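Local coordinates for pyridoxamine 5'-phosphate oxidase-related, FMN-binding protein (PDB 6ECI) that binds flavin-adenine dinucleotide and probably sequesters it, helping mycobacteria to withstand hypoxic and oxidative stress, at residues 40-45 / 114-119. Residues are numbered along the deposited sequence; the frame is centred on the assembly and turned at random.
Sequences VVQNRT and WVRVLP
Thr-45, which closes the turn between strands 31-41 and 46-49, comes nearest the strand 114-119 at Leu-118, with 5.4 Å between their CA atoms. The turn is a two-residue beta-hairpin connection: Asn-43 and Arg-44 both adopt left-handed helical backbone angles, as in a type I' turn, and Gln-42 N bonds to Thr-45 O at 3.0 Å, with a weak return bond from Thr-45 N to Gln-42 O. Strand 46-49 then pairs antiparallel with 114-119, Val-46 bonding through its backbone to Val-117, which brings the hairpin turn beside the last residues of 114-119. Arg-116 reaches toward the turn with a side chain extended from CG to NE. The Arg-116 guanidinium takes the Gln-42 amide end-on, NH1 lying 2.7 Å and NH2 2.9 Å from OE1 of Gln-42. The two flat groups are nearly coplanar, 21° apart, although the side chains carrying them cross at about a right angle. NH1 approaches OE1 on a lone pair, whereas NH2 lies close to the line of the carbonyl bond. Arg-116 NH1 also donates to Thr-45 OG1 at 3.2 Å, a partner tilted 24° from the guanidinium plane. Further along the strand, Thr-45 CG2 lies beside Leu-118 CD2, and the ring of Pro-119 abuts Arg-44 O. On the helix 92-99, Asp-94 forms a salt bridge with Arg-116 NE, while the carbonyl of Glu-97 accepts from Gln-42 NE2. The contact lies outside the flavin pocket, the Val-117 side chain being about 11 Å from the bound FAD. Arginine and glutamine thus join turn, strand and helix in a partly buried polar cluster, in which Asp-94 probably offsets the arginine's charge and the pull of two N-H donors would polarise the Gln-42 carbonyl.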
ATOM      1  N   VAL B  40      -7.085   3.322 -12.390  1.00 19.65           N
ATOM      2  CA  VAL B  40      -6.403   3.728 -13.612  1.00 25.28           C
ATOM      3  C   VAL B  40      -6.071   5.207 -13.508  1.00 20.68           C
ATOM      4  O   VAL B  40      -6.671   5.955 -12.731  1.00 18.21           O
ATOM      5  CB  VAL B  40      -7.214   3.464 -14.903  1.00 23.34           C
ATOM      6  CG1 VAL B  40      -7.783   2.068 -14.913  1.00 28.42           C
ATOM      7  CG2 VAL B  40      -8.315   4.495 -15.063  1.00 25.99           C
ATOM      8  N   VAL B  41      -5.097   5.622 -14.312  1.00 22.97           N
ATOM      9  CA  VAL B  41      -4.648   7.006 -14.370  1.00 18.45           C
ATOM     10  C   VAL B  41      -5.327   7.682 -15.551  1.00 23.94           C
ATOM     11  O   VAL B  41      -5.327   7.143 -16.666  1.00 28.13           O
ATOM     12  CB  VAL B  41      -3.119   7.086 -14.494  1.00 19.91           C
ATOM     13  CG1 VAL B  41      -2.674   8.528 -14.628  1.00 21.43           C
ATOM     14  CG2 VAL B  41      -2.460   6.428 -13.298  1.00 17.32           C
ATOM     15  N   GLN B  42      -5.911   8.854 -15.309  1.00 24.59           N
ATOM     16  CA  GLN B  42      -6.578   9.638 -16.348  1.00 19.44           C
ATOM     17  C   GLN B  42      -6.202  11.100 -16.161  1.00 25.09           C
ATOM     18  O   GLN B  42      -6.662  11.737 -15.208  1.00 24.80           O
ATOM     19  CB  GLN B  42      -8.095   9.468 -16.291  1.00 18.82           C
ATOM     20  CG  GLN B  42      -8.629   8.190 -16.893  1.00 13.15           C
ATOM     21  CD  GLN B  42     -10.134   8.228 -17.046  1.00 23.94           C
ATOM     22  OE1 GLN B  42     -10.817   8.987 -16.358  1.00 21.54           O
ATOM     23  NE2 GLN B  42     -10.661   7.412 -17.954  1.00 27.49           N
ATOM     24  N   ASN B  43      -5.378  11.627 -17.067  1.00 29.27           N
ATOM     25  CA  ASN B  43      -5.010  13.043 -17.096  1.00 20.98           C
ATOM     26  C   ASN B  43      -4.480  13.507 -15.739  1.00 28.72           C
ATOM     27  O   ASN B  43      -4.997  14.442 -15.121  1.00 26.27           O
ATOM     28  CB  ASN B  43      -6.194  13.908 -17.538  1.00 23.12           C
ATOM     29  CG  ASN B  43      -6.811  13.432 -18.834  1.00 29.55           C
ATOM     30  OD1 ASN B  43      -8.007  13.145 -18.895  1.00 34.94           O
ATOM     31  ND2 ASN B  43      -6.000  13.344 -19.882  1.00 35.12           N
ATOM     32  N   ARG B  44      -3.427  12.828 -15.285  1.00 23.25           N
ATOM     33  CA  ARG B  44      -2.789  13.133 -14.004  1.00 18.62           C
ATOM     34  C   ARG B  44      -3.814  13.143 -12.872  1.00 20.41           C
ATOM     35  O   ARG B  44      -3.814  14.023 -12.011  1.00 20.70           O
ATOM     36  CB  ARG B  44      -2.023  14.457 -14.068  1.00 15.71           C
ATOM     37  CG  ARG B  44      -1.200  14.614 -15.332  1.00 23.63           C
ATOM     38  CD  ARG B  44       0.083  15.393 -15.107  1.00 28.74           C
ATOM     39  NE  ARG B  44       1.169  14.845 -15.918  1.00 57.07           N
ATOM     40  CZ  ARG B  44       2.435  15.243 -15.855  1.00 50.31           C
ATOM     41  NH1 ARG B  44       2.792  16.210 -15.019  1.00 39.72           N
ATOM     42  NH2 ARG B  44       3.346  14.674 -16.635  1.00 36.58           N
ATOM     43  N   THR B  45      -4.725  12.171 -12.901  1.00 18.76           N
ATOM     44  CA  THR B  45      -5.624  11.898 -11.789  1.00 19.40           C
ATOM     45  C   THR B  45      -5.664  10.393 -11.576  1.00 26.24           C
ATOM     46  O   THR B  45      -5.373   9.611 -12.485  1.00 21.04           O
ATOM     47  CB  THR B  45      -7.051  12.427 -12.021  1.00 19.39           C
ATOM     48  OG1 THR B  45      -7.716  11.618 -13.000  1.00 19.70           O
ATOM     49  CG2 THR B  45      -7.032  13.870 -12.490  1.00 14.22           C
ATOM     50  N   TRP B 114     -17.866   6.867  -8.857  1.00 29.97           N
ATOM     51  CA  TRP B 114     -16.542   7.197  -9.356  1.00 22.14           C
ATOM     52  C   TRP B 114     -15.884   8.235  -8.457  1.00 24.43           C
ATOM     53  O   TRP B 114     -16.502   9.241  -8.099  1.00 37.81           O
ATOM     54  CB  TRP B 114     -16.623   7.727 -10.786  1.00 31.60           C
ATOM     55  CG  TRP B 114     -17.211   6.770 -11.772  1.00 41.54           C
ATOM     56  CD1 TRP B 114     -18.506   6.726 -12.202  1.00 39.36           C
ATOM     57  CD2 TRP B 114     -16.523   5.721 -12.460  1.00 39.00           C
ATOM     58  NE1 TRP B 114     -18.667   5.712 -13.115  1.00 51.27           N
ATOM     59  CE2 TRP B 114     -17.464   5.078 -13.290  1.00 48.49           C
ATOM     60  CE3 TRP B 114     -15.204   5.261 -12.453  1.00 36.35           C
ATOM     61  CZ2 TRP B 114     -17.127   3.999 -14.103  1.00 37.28           C
ATOM     62  CZ3 TRP B 114     -14.871   4.189 -13.261  1.00 49.70           C
ATOM     63  CH2 TRP B 114     -15.828   3.571 -14.075  1.00 46.94           C
ATOM     64  N   VAL B 115     -14.629   7.988  -8.097  1.00 22.43           N
ATOM     65  CA  VAL B 115     -13.839   8.906  -7.289  1.00 22.25           C
ATOM     66  C   VAL B 115     -12.504   9.125  -7.985  1.00 21.12           C
ATOM     67  O   VAL B 115     -11.954   8.201  -8.597  1.00 20.45           O
ATOM     68  CB  VAL B 115     -13.628   8.365  -5.857  1.00 22.04           C
ATOM     69  CG1 VAL B 115     -12.932   9.400  -4.984  1.00 20.55           C
ATOM     70  CG2 VAL B 115     -14.950   7.943  -5.240  1.00 19.85           C
ATOM     71  N   ARG B 116     -11.989  10.349  -7.906  1.00 13.91           N
ATOM     72  CA  ARG B 116     -10.670  10.684  -8.423  1.00 15.22           C
ATOM     73  C   ARG B 116      -9.831  11.292  -7.313  1.00 19.66           C
ATOM     74  O   ARG B 116     -10.322  12.112  -6.531  1.00 20.21           O
ATOM     75  CB  ARG B 116     -10.741  11.675  -9.589  1.00 14.16           C
ATOM     76  CG  ARG B 116     -11.284  11.121 -10.889  1.00 15.81           C
ATOM     77  CD  ARG B 116     -11.147  12.158 -11.995  1.00 14.46           C
ATOM     78  NE  ARG B 116     -12.023  11.886 -13.130  1.00 17.51           N
ATOM     79  CZ  ARG B 116     -11.700  11.112 -14.162  1.00 20.12           C
ATOM     80  NH1 ARG B 116     -10.512  10.521 -14.213  1.00 15.49           N
ATOM     81  NH2 ARG B 116     -12.569  10.930 -15.147  1.00 25.75           N
ATOM     82  N   VAL B 117      -8.567  10.892  -7.246  1.00 19.16           N
ATOM     83  CA  VAL B 117      -7.601  11.542  -6.370  1.00 17.44           C
ATOM     84  C   VAL B 117      -6.972  12.674  -7.171  1.00 22.65           C
ATOM     85  O   VAL B 117      -6.152  12.435  -8.061  1.00 24.62           O
ATOM     86  CB  VAL B 117      -6.543  10.559  -5.857  1.00 15.27           C
ATOM     87  CG1 VAL B 117      -5.536  11.284  -4.977  1.00 15.05           C
ATOM     88  CG2 VAL B 117      -7.200   9.432  -5.088  1.00 14.33           C
ATOM     89  N   LEU B 118      -7.380  13.907  -6.880  1.00 20.68           N
ATOM     90  CA  LEU B 118      -6.817  15.063  -7.562  1.00 14.76           C
ATOM     91  C   LEU B 118      -5.487  15.410  -6.906  1.00 17.29           C
ATOM     92  O   LEU B 118      -5.455  15.803  -5.733  1.00 17.57           O
ATOM     93  CB  LEU B 118      -7.780  16.249  -7.516  1.00 12.22           C
ATOM     94  CG  LEU B 118      -9.186  15.974  -8.057  1.00 22.74           C
ATOM     95  CD1 LEU B 118      -9.969  17.270  -8.185  1.00 26.51           C
ATOM     96  CD2 LEU B 118      -9.130  15.240  -9.391  1.00 14.50           C
ATOM     97  N   PRO B 119      -4.376  15.286  -7.625  1.00 14.11           N
ATOM     98  CA  PRO B 119      -3.069  15.363  -6.969  1.00 21.69           C
ATOM     99  C   PRO B 119      -2.707  16.780  -6.560  1.00 17.69           C
ATOM    100  O   PRO B 119      -2.914  17.740  -7.306  1.00 25.73           O
ATOM    101  CB  PRO B 119      -2.107  14.833  -8.038  1.00 17.71           C
ATOM    102  CG  PRO B 119      -2.767  15.189  -9.316  1.00 16.20           C
ATOM    103  CD  PRO B 119      -4.254  15.081  -9.077  1.00 12.37           C
TER